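Local coordinates for metallo-beta-lactamase domain-containing protein (Enterococcus faecalis, PDB 2AZ4) that has no established function but binds two zinc ions in a metallo-beta-lactamase fold and may act as an RNA-binding exonuclease, at residues A[89-93]-A[116-120]; A[167-171]-A[263-267]; A[238-244]-A[270-274]. All coordinates share one frame; numbering follows the deposited sequence.

Contact 1 of 3, residues A[89-93]-A[116-120]; sequences FLSHA and TKMIL. With ZN (zinc ion), chain C.
Leu90 and Leu120 meet tip to tip, CD2 to CD2 at 3.5 Å, closer than usual for two methyl groups. They lie where the metal-binding loop of the metallo-beta-lactamase fold leaves strand 85-89 and packs against helix 114-123. This loop begins the family's HxHxDH motif, here His92, His94, Asp96 and His97. The tight side is largely apolar. Ala93 sets its CB against CG2 of Ile119 at 3.6 Å, while CD1 of Leu120 reaches both that CB and the carbonyl oxygen of Ala93. Leu120 achieves this double contact with torsions away from the staggered values (chi1 -145°), which is consistent with close packing. Thr116 divides the two sides: its CG2, anti to the backbone N, lies against the peptide that joins His92 to Ala93.

The other branch of Thr116 faces the looser, hydrated side, where no direct hydrogen bond crosses between the segments and water does the joining. One water accepts from Ala93 N and is hydrogen-bonded to Thr116 OG1 at 2.7 Å; a second is hydrogen-bonded to Ser91 O and to OG1, 3.1 Å from the latter. Beyond the waters, His92 turns away from the helix toward the metal. Its ND1 donates almost within the ring plane to Ser91 OG, 2.6 Å away, which fixes the ring rotation and aims NE2 at the zinc ion, 2.3 Å distant.

Contact 2 of 3, residues A[167-171]-A[263-267]; sequences HDAYG and ANVER. With ZN (zinc ion), chain C.
The carbonyl oxygen of Ala263 is gripped by two backbone amides. Tyr170 N donates to it across the contact at 3.0 Å and nearly straight (174°); Val265 N adds a weak bond that closes an inverse gamma turn centred on Asn264. The bond from Tyr170 ties a zinc-ligand loop of the metallo-beta-lactamase fold to the N-terminal end of helix 265-274, which belongs to a parallel-sheet part of the chain that recalls the beta-CASP insert of related nucleases.

Asn264 is the N-cap of that helix. Its OD1 receives a weak bond from Arg267 N and a further one from His195 NE2, while ND2 donates to Glu237. These bonds hold the amide in place beside the loop. Asp168 O presses against it, 3.2 Å from Asn264 CG, and CB of Asp168 lies alongside ND2.

On the other flank Tyr170 and Glu266 cross at about a right angle, ring and carboxylate planes 83° apart. OE2 of Glu266 lies in the ring plane at the edge, 3.2 Å from Tyr170 CE1, where the ring hydrogens would offer a slightly positive rim. With CG anti to the backbone N (chi1 -169°), the ring also reaches Phe293 of helix 283-293, which it meets edge-to-face. A water bridges His167 O and, weakly, Glu266 OE2.

His167 makes no contact with 263-267 and instead serves the metal. Its ND1 is hydrogen-bonded to Gly381 O, Asp168 OD1 lies 3.1 Å above the plane of the His167 imidazole, displaced toward its rim, and NE2 binds the zinc ion at 2.2 Å.

Contact 3 of 3, residues A[238-244]-A[270-274]; sequences EDLVQHL and KIIEK
Apolar contacts form the inner part of this helix pair. Val241 divides its two methyls between neighbouring turns of the partner: CG2 rests on CB of Lys270 at 3.7 Å, and CG1, anti to the backbone N, lies over CB of Lys274 at the same distance. CG2 also approaches Ile271 CG1. One turn further along, Leu244 and Ile271 cross at about a right angle, with CD1 of the leucine 4.0 Å from CD1 of the isoleucine and its CD2 near CG2.

The local axes approach to 9.9 Å, crossing at -46° with N-to-C directions 46° apart. In the six-stranded parallel sheet region, strand 256-260, helix 265-274 and strand 278-282 form a beta-alpha-beta unit, and helix 237-249 leads into its first strand. Leu244 and Ile271 both touch Leu329 of strand 328-331, so the apolar seam continues down to the sheet.

Charged groups lie along the more exposed side. Lys274 crosses Val241 at about a right angle, CB and CG against CG1, then bends at chi2 and chi4 toward Glu238, whose own chain is bent at chi2. NZ of Lys274 makes a salt bridge with the carboxylate, using the syn lone pair of Glu238 OE2 at 3.1 Å and reaching OE1 more weakly. Glu273 extends the network along its own helix by two long salt bridges: OE2 lies 3.9 Å from Lys274 NZ, and OE1 3.7 Å from Lys270 NZ.

Overall arrangement
From the N terminus, contact 1 comes first and closes a short loop of 22 residues, which carries the remaining ligands of the zinc motif and strand 110-113. Contact 2 opens after it and spans 91 residues, from the zinc loop between strands 158-164 and 173-179 to the start of helix 265-274. Contact 3 crosses contact 2: residues 238-244 fall within that span, whereas 270-274 lie beyond it on the same helix. Contacts 1 and 2 share a zinc ion and its two waters and touch through Ile119 and Val265. Arg267 packs on Leu240, carrying the connection outward from the metal centre into the parallel-sheet region.

Contact 1 of 3, residues A[89-93]-A[116-120]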
loop_
_atom_site.group_PDB
_atom_site.type_symbol
_atom_site.label_atom_id
_atom_site.label_comp_id
_atom_site.label_asym_id
_atom_site.label_seq_id
_atom_site.Cartn_x
_atom_site.Cartn_y
_atom_site.Cartn_z
ATOM N N PHE A 89 -5.004 -10.348 -9.348
ATOM C CA PHE A 89 -3.820 -10.289 -8.502
ATOM C C PHE A 89 -3.760 -8.951 -7.818
ATOM O O PHE A 89 -4.181 -7.915 -8.382
ATOM C CB PHE A 89 -2.554 -10.537 -9.337
ATOM C CG PHE A 89 -2.490 -11.897 -9.926
ATOM C CD1 PHE A 89 -1.740 -12.898 -9.308
ATOM C CD2 PHE A 89 -3.187 -12.204 -11.093
ATOM C CE1 PHE A 89 -1.689 -14.194 -9.855
ATOM C CE2 PHE A 89 -3.157 -13.498 -11.647
ATOM C CZ PHE A 89 -2.416 -14.499 -11.017
ATOM N N LEU A 90 -3.201 -8.952 -6.609
ATOM C CA LEU A 90 -3.117 -7.750 -5.807
ATOM C C LEU A 90 -1.664 -7.527 -5.369
ATOM O O LEU A 90 -1.109 -8.325 -4.612
ATOM C CB LEU A 90 -4.066 -7.915 -4.609
ATOM C CG LEU A 90 -4.250 -6.909 -3.507
ATOM C CD1 LEU A 90 -4.518 -5.483 -4.027
ATOM C CD2 LEU A 90 -5.358 -7.403 -2.543
ATOM N N SER A 91 -1.061 -6.449 -5.865
ATOM C CA SER A 91 0.342 -6.172 -5.630
ATOM C C SER A 91 0.621 -6.004 -4.135
ATOM O O SER A 91 1.600 -6.532 -3.638
ATOM C CB SER A 91 0.828 -4.940 -6.436
ATOM O OG SER A 91 0.418 -3.683 -5.893
ATOM N N HIS A 92 -0.233 -5.250 -3.449
ATOM C CA HIS A 92 -0.098 -4.994 -2.018
ATOM C C HIS A 92 -1.398 -4.430 -1.414
ATOM O O HIS A 92 -2.361 -4.131 -2.131
ATOM C CB HIS A 92 1.121 -4.098 -1.708
ATOM C CG HIS A 92 1.025 -2.705 -2.265
ATOM N ND1 HIS A 92 0.886 -2.444 -3.612
ATOM C CD2 HIS A 92 1.070 -1.495 -1.657
ATOM C CE1 HIS A 92 0.873 -1.137 -3.812
ATOM N NE2 HIS A 92 0.963 -0.538 -2.641
ATOM N N ALA A 93 -1.407 -4.262 -0.092
ATOM C CA ALA A 93 -2.609 -3.928 0.671
ATOM C C ALA A 93 -3.139 -2.481 0.580
ATOM O O ALA A 93 -4.331 -2.224 0.875
ATOM C CB ALA A 93 -2.416 -4.321 2.129
ATOM N N THR A 116 0.349 -9.801 2.537
ATOM C CA THR A 116 -0.643 -8.818 2.113
ATOM C C THR A 116 -2.049 -9.190 2.604
ATOM O O THR A 116 -2.826 -8.323 3.051
ATOM C CB THR A 116 -0.646 -8.672 0.580
ATOM O OG1 THR A 116 0.573 -8.018 0.169
ATOM C CG2 THR A 116 -1.866 -7.834 0.127
ATOM N N LYS A 117 -2.384 -10.473 2.482
ATOM C CA LYS A 117 -3.669 -10.968 2.989
ATOM C C LYS A 117 -3.851 -10.719 4.513
ATOM O O LYS A 117 -4.915 -10.241 4.945
ATOM C CB LYS A 117 -3.837 -12.448 2.616
ATOM C CG LYS A 117 -5.129 -13.097 3.118
ATOM C CD LYS A 117 -5.099 -14.586 2.849
ATOM C CE LYS A 117 -6.264 -15.252 3.569
ATOM N NZ LYS A 117 -6.504 -16.661 3.134
ATOM N N MET A 118 -2.814 -11.036 5.307
ATOM C CA MET A 118 -2.786 -10.736 6.745
ATOM C C MET A 118 -3.003 -9.253 7.035
ATOM O O MET A 118 -3.850 -8.900 7.867
ATOM C CB MET A 118 -1.446 -11.136 7.384
ATOM C CG MET A 118 -1.206 -12.622 7.458
ATOM S SD MET A 118 0.420 -13.146 8.089
ATOM C CE MET A 118 -0.206 -14.734 8.454
ATOM N N ILE A 119 -2.176 -8.405 6.406
ATOM C CA ILE A 119 -2.263 -6.936 6.539
ATOM C C ILE A 119 -3.681 -6.415 6.274
ATOM O O ILE A 119 -4.266 -5.697 7.086
ATOM C CB ILE A 119 -1.206 -6.224 5.606
ATOM C CG1 ILE A 119 0.235 -6.568 6.018
ATOM C CG2 ILE A 119 -1.377 -4.697 5.564
ATOM C CD1 ILE A 119 0.500 -6.408 7.490
ATOM N N LEU A 120 -4.233 -6.804 5.135
ATOM C CA LEU A 120 -5.498 -6.297 4.656
ATOM C C LEU A 120 -6.611 -6.660 5.628
ATOM O O LEU A 120 -7.447 -5.811 5.974
ATOM C CB LEU A 120 -5.776 -6.915 3.289
ATOM C CG LEU A 120 -6.484 -6.191 2.154
ATOM C CD1 LEU A 120 -6.340 -4.652 2.188
ATOM C CD2 LEU A 120 -5.968 -6.773 0.845
HETATM ZN ZN ZN C . 1.591 1.592 -2.074
HETATM O O HOH W 1 1.310 -9.183 -2.649
HETATM O O HOH W 2 0.834 -5.575 1.183
HETATM O O HOH W 3 1.871 3.746 -1.772
HETATM O O HOH W 4 -0.333 2.773 -2.568
#

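Contact 2 of 3, residues A[167-171]-A[263-267]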
loop_
_atom_site.group_PDB
_atom_site.type_symbol
_atom_site.label_atom_id
_atom_site.label_comp_id
_atom_site.label_asym_id
_atom_site.label_seq_id
_atom_site.Cartn_x
_atom_site.Cartn_y
_atom_site.Cartn_z
ATOM N N HIS A 167 8.734 -2.075 -0.518
ATOM C CA HIS A 167 7.739 -0.982 -0.458
ATOM C C HIS A 167 7.386 -0.795 1.033
ATOM O O HIS A 167 7.719 -1.636 1.860
ATOM C CB HIS A 167 6.520 -1.327 -1.346
ATOM C CG HIS A 167 5.497 -0.229 -1.460
ATOM N ND1 HIS A 167 5.824 1.083 -1.722
ATOM C CD2 HIS A 167 4.143 -0.267 -1.388
ATOM C CE1 HIS A 167 4.723 1.815 -1.761
ATOM N NE2 HIS A 167 3.686 1.019 -1.577
ATOM N N ASP A 168 6.757 0.309 1.398
ATOM C CA ASP A 168 6.414 0.530 2.798
ATOM C C ASP A 168 5.183 -0.276 3.248
ATOM O O ASP A 168 4.826 -0.200 4.415
ATOM C CB ASP A 168 6.282 2.034 3.135
ATOM C CG ASP A 168 5.212 2.728 2.324
ATOM O OD1 ASP A 168 4.793 2.147 1.318
ATOM O OD2 ASP A 168 4.768 3.858 2.679
ATOM N N ALA A 169 4.523 -1.000 2.327
ATOM C CA ALA A 169 3.555 -2.034 2.708
ATOM C C ALA A 169 4.313 -3.347 2.723
ATOM O O ALA A 169 4.889 -3.740 1.696
ATOM C CB ALA A 169 2.381 -2.139 1.716
ATOM N N TYR A 170 4.336 -4.007 3.872
ATOM C CA TYR A 170 4.924 -5.343 3.979
ATOM C C TYR A 170 4.130 -6.314 3.096
ATOM O O TYR A 170 2.918 -6.192 2.978
ATOM C CB TYR A 170 4.948 -5.815 5.441
ATOM C CG TYR A 170 5.783 -7.065 5.643
ATOM C CD1 TYR A 170 7.175 -7.023 5.505
ATOM C CD2 TYR A 170 5.183 -8.284 5.962
ATOM C CE1 TYR A 170 7.955 -8.176 5.675
ATOM C CE2 TYR A 170 5.958 -9.455 6.133
ATOM C CZ TYR A 170 7.330 -9.380 5.989
ATOM O OH TYR A 170 8.106 -10.508 6.163
ATOM N N GLY A 171 4.831 -7.246 2.453
ATOM C CA GLY A 171 4.222 -8.199 1.534
ATOM C C GLY A 171 3.960 -7.712 0.115
ATOM O O GLY A 171 3.267 -8.381 -0.667
ATOM N N ALA A 263 0.301 -0.927 7.836
ATOM C CA ALA A 263 0.844 -1.783 6.778
ATOM C C ALA A 263 2.385 -1.830 6.767
ATOM O O ALA A 263 2.969 -2.777 6.238
ATOM C CB ALA A 263 0.282 -1.386 5.398
ATOM N N ASN A 264 3.036 -0.825 7.357
ATOM C CA ASN A 264 4.509 -0.842 7.477
ATOM C C ASN A 264 4.980 -1.597 8.710
ATOM O O ASN A 264 5.591 -1.029 9.630
ATOM C CB ASN A 264 5.106 0.577 7.455
ATOM C CG ASN A 264 6.543 0.582 7.001
ATOM O OD1 ASN A 264 7.236 -0.442 7.070
ATOM N ND2 ASN A 264 7.010 1.735 6.525
ATOM N N VAL A 265 4.722 -2.902 8.716
ATOM C CA VAL A 265 4.935 -3.720 9.907
ATOM C C VAL A 265 6.421 -3.783 10.256
ATOM O O VAL A 265 6.787 -3.794 11.424
ATOM C CB VAL A 265 4.376 -5.136 9.736
ATOM C CG1 VAL A 265 4.238 -5.791 11.090
ATOM C CG2 VAL A 265 2.980 -5.097 9.107
ATOM N N GLU A 266 7.273 -3.802 9.234
ATOM C CA GLU A 266 8.716 -3.883 9.467
ATOM C C GLU A 266 9.302 -2.650 10.119
ATOM O O GLU A 266 10.297 -2.760 10.828
ATOM C CB GLU A 266 9.465 -4.171 8.170
ATOM C CG GLU A 266 9.555 -5.634 7.814
ATOM C CD GLU A 266 10.648 -5.884 6.780
ATOM O OE1 GLU A 266 11.839 -5.963 7.169
ATOM O OE2 GLU A 266 10.314 -5.953 5.585
ATOM N N ARG A 267 8.737 -1.474 9.848
ATOM C CA ARG A 267 9.175 -0.279 10.557
ATOM C C ARG A 267 8.869 -0.433 12.052
ATOM O O ARG A 267 9.725 -0.158 12.887
ATOM C CB ARG A 267 8.543 1.006 9.997
ATOM C CG ARG A 267 8.995 2.269 10.740
ATOM C CD ARG A 267 8.439 3.585 10.156
ATOM N NE ARG A 267 8.796 3.767 8.747
ATOM C CZ ARG A 267 8.340 4.762 7.983
ATOM N NH1 ARG A 267 7.539 5.684 8.508
ATOM N NH2 ARG A 267 8.680 4.836 6.694
HETATM ZN ZN ZN C . 1.591 1.592 -2.074
HETATM O O HOH W 5 8.300 -3.586 4.006
HETATM O O HOH W 3 1.871 3.746 -1.772
HETATM O O HOH W 4 -0.333 2.773 -2.568
#

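Contact 3 of 3, residues A[238-244]-A[270-274]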
loop_
_atom_site.group_PDB
_atom_site.type_symbol
_atom_site.label_atom_id
_atom_site.label_comp_id
_atom_site.label_asym_id
_atom_site.label_seq_id
_atom_site.Cartn_x
_atom_site.Cartn_y
_atom_site.Cartn_z
ATOM N N GLU A 238 16.303 2.294 7.600
ATOM C CA GLU A 238 17.368 2.185 8.600
ATOM C C GLU A 238 17.767 3.537 9.188
ATOM O O GLU A 238 17.974 3.649 10.396
ATOM C CB GLU A 238 18.609 1.491 8.013
ATOM C CG GLU A 238 19.768 1.259 9.029
ATOM C CD GLU A 238 19.372 0.428 10.261
ATOM O OE1 GLU A 238 18.458 -0.431 10.149
ATOM O OE2 GLU A 238 19.984 0.629 11.349
ATOM N N ASP A 239 17.900 4.543 8.319
ATOM C CA ASP A 239 18.184 5.911 8.720
ATOM C C ASP A 239 17.038 6.459 9.592
ATOM O O ASP A 239 17.285 7.122 10.598
ATOM C CB ASP A 239 18.393 6.785 7.478
ATOM C CG ASP A 239 18.923 8.181 7.811
ATOM O OD1 ASP A 239 19.822 8.304 8.660
ATOM O OD2 ASP A 239 18.446 9.172 7.222
ATOM N N LEU A 240 15.790 6.179 9.207
ATOM C CA LEU A 240 14.636 6.585 10.012
ATOM C C LEU A 240 14.749 6.097 11.471
ATOM O O LEU A 240 14.553 6.886 12.413
ATOM C CB LEU A 240 13.333 6.086 9.374
ATOM C CG LEU A 240 12.043 6.638 9.992
ATOM C CD1 LEU A 240 11.023 6.865 8.912
ATOM C CD2 LEU A 240 11.486 5.684 11.078
ATOM N N VAL A 241 15.068 4.813 11.662
ATOM C CA VAL A 241 15.133 4.251 13.031
ATOM C C VAL A 241 16.302 4.825 13.861
ATOM O O VAL A 241 16.148 5.026 15.068
ATOM C CB VAL A 241 15.137 2.705 13.067
ATOM C CG1 VAL A 241 15.172 2.207 14.529
ATOM C CG2 VAL A 241 13.877 2.190 12.414
ATOM N N GLN A 242 17.436 5.094 13.216
ATOM C CA GLN A 242 18.587 5.747 13.884
ATOM C C GLN A 242 18.243 7.150 14.375
ATOM O O GLN A 242 18.633 7.550 15.484
ATOM C CB GLN A 242 19.804 5.784 12.948
ATOM C CG GLN A 242 20.304 4.354 12.565
ATOM C CD GLN A 242 20.859 3.612 13.760
ATOM O OE1 GLN A 242 20.410 2.519 14.092
ATOM N NE2 GLN A 242 21.829 4.210 14.420
ATOM N N HIS A 243 17.486 7.886 13.561
ATOM C CA HIS A 243 16.950 9.183 13.965
ATOM C C HIS A 243 16.014 9.054 15.177
ATOM O O HIS A 243 16.120 9.827 16.134
ATOM C CB HIS A 243 16.235 9.869 12.788
ATOM C CG HIS A 243 17.145 10.657 11.898
ATOM N ND1 HIS A 243 17.779 11.808 12.318
ATOM C CD2 HIS A 243 17.489 10.492 10.596
ATOM C CE1 HIS A 243 18.496 12.306 11.324
ATOM N NE2 HIS A 243 18.333 11.531 10.266
ATOM N N LEU A 244 15.121 8.071 15.150
ATOM C CA LEU A 244 14.251 7.790 16.302
ATOM C C LEU A 244 15.070 7.499 17.567
ATOM O O LEU A 244 14.755 8.021 18.637
ATOM C CB LEU A 244 13.298 6.637 16.001
ATOM C CG LEU A 244 12.254 6.355 17.093
ATOM C CD1 LEU A 244 10.902 6.090 16.466
ATOM C CD2 LEU A 244 12.682 5.152 17.949
ATOM N N LYS A 270 11.342 -2.860 13.469
ATOM C CA LYS A 270 12.665 -2.225 13.642
ATOM C C LYS A 270 12.728 -1.277 14.815
ATOM O O LYS A 270 13.751 -1.202 15.524
ATOM C CB LYS A 270 13.111 -1.472 12.377
ATOM C CG LYS A 270 13.245 -2.350 11.146
ATOM C CD LYS A 270 14.407 -3.359 11.300
ATOM C CE LYS A 270 14.256 -4.561 10.365
ATOM N NZ LYS A 270 15.567 -5.269 10.150
ATOM N N ILE A 271 11.662 -0.509 15.008
ATOM C CA ILE A 271 11.598 0.376 16.162
ATOM C C ILE A 271 11.729 -0.444 17.458
ATOM O O ILE A 271 12.534 -0.111 18.328
ATOM C CB ILE A 271 10.328 1.301 16.122
ATOM C CG1 ILE A 271 10.493 2.330 15.004
ATOM C CG2 ILE A 271 10.108 2.013 17.468
ATOM C CD1 ILE A 271 9.197 2.994 14.579
ATOM N N ILE A 272 10.942 -1.510 17.573
ATOM C CA ILE A 272 11.020 -2.435 18.706
ATOM C C ILE A 272 12.443 -2.980 18.917
ATOM O O ILE A 272 12.932 -3.056 20.055
ATOM C CB ILE A 272 9.996 -3.586 18.510
ATOM C CG1 ILE A 272 8.575 -3.023 18.577
ATOM C CG2 ILE A 272 10.190 -4.697 19.532
ATOM C CD1 ILE A 272 7.497 -4.022 18.213
ATOM N N GLU A 273 13.108 -3.327 17.813
ATOM C CA GLU A 273 14.476 -3.882 17.821
ATOM C C GLU A 273 15.478 -2.893 18.415
ATOM O O GLU A 273 16.309 -3.278 19.245
ATOM C CB GLU A 273 14.897 -4.297 16.398
ATOM C CG GLU A 273 16.232 -5.048 16.259
ATOM C CD GLU A 273 16.786 -5.033 14.818
ATOM O OE1 GLU A 273 15.976 -4.997 13.857
ATOM O OE2 GLU A 273 18.041 -5.062 14.643
ATOM N N LYS A 274 15.381 -1.623 18.025
ATOM C CA LYS A 274 16.440 -0.661 18.315
ATOM C C LYS A 274 16.121 0.385 19.398
ATOM O O LYS A 274 17.023 1.013 19.946
ATOM C CB LYS A 274 16.870 0.026 17.013
ATOM C CG LYS A 274 17.522 -0.932 16.015
ATOM C CD LYS A 274 18.598 -0.233 15.182
ATOM C CE LYS A 274 19.414 -1.229 14.396
ATOM N NZ LYS A 274 18.769 -1.597 13.099
#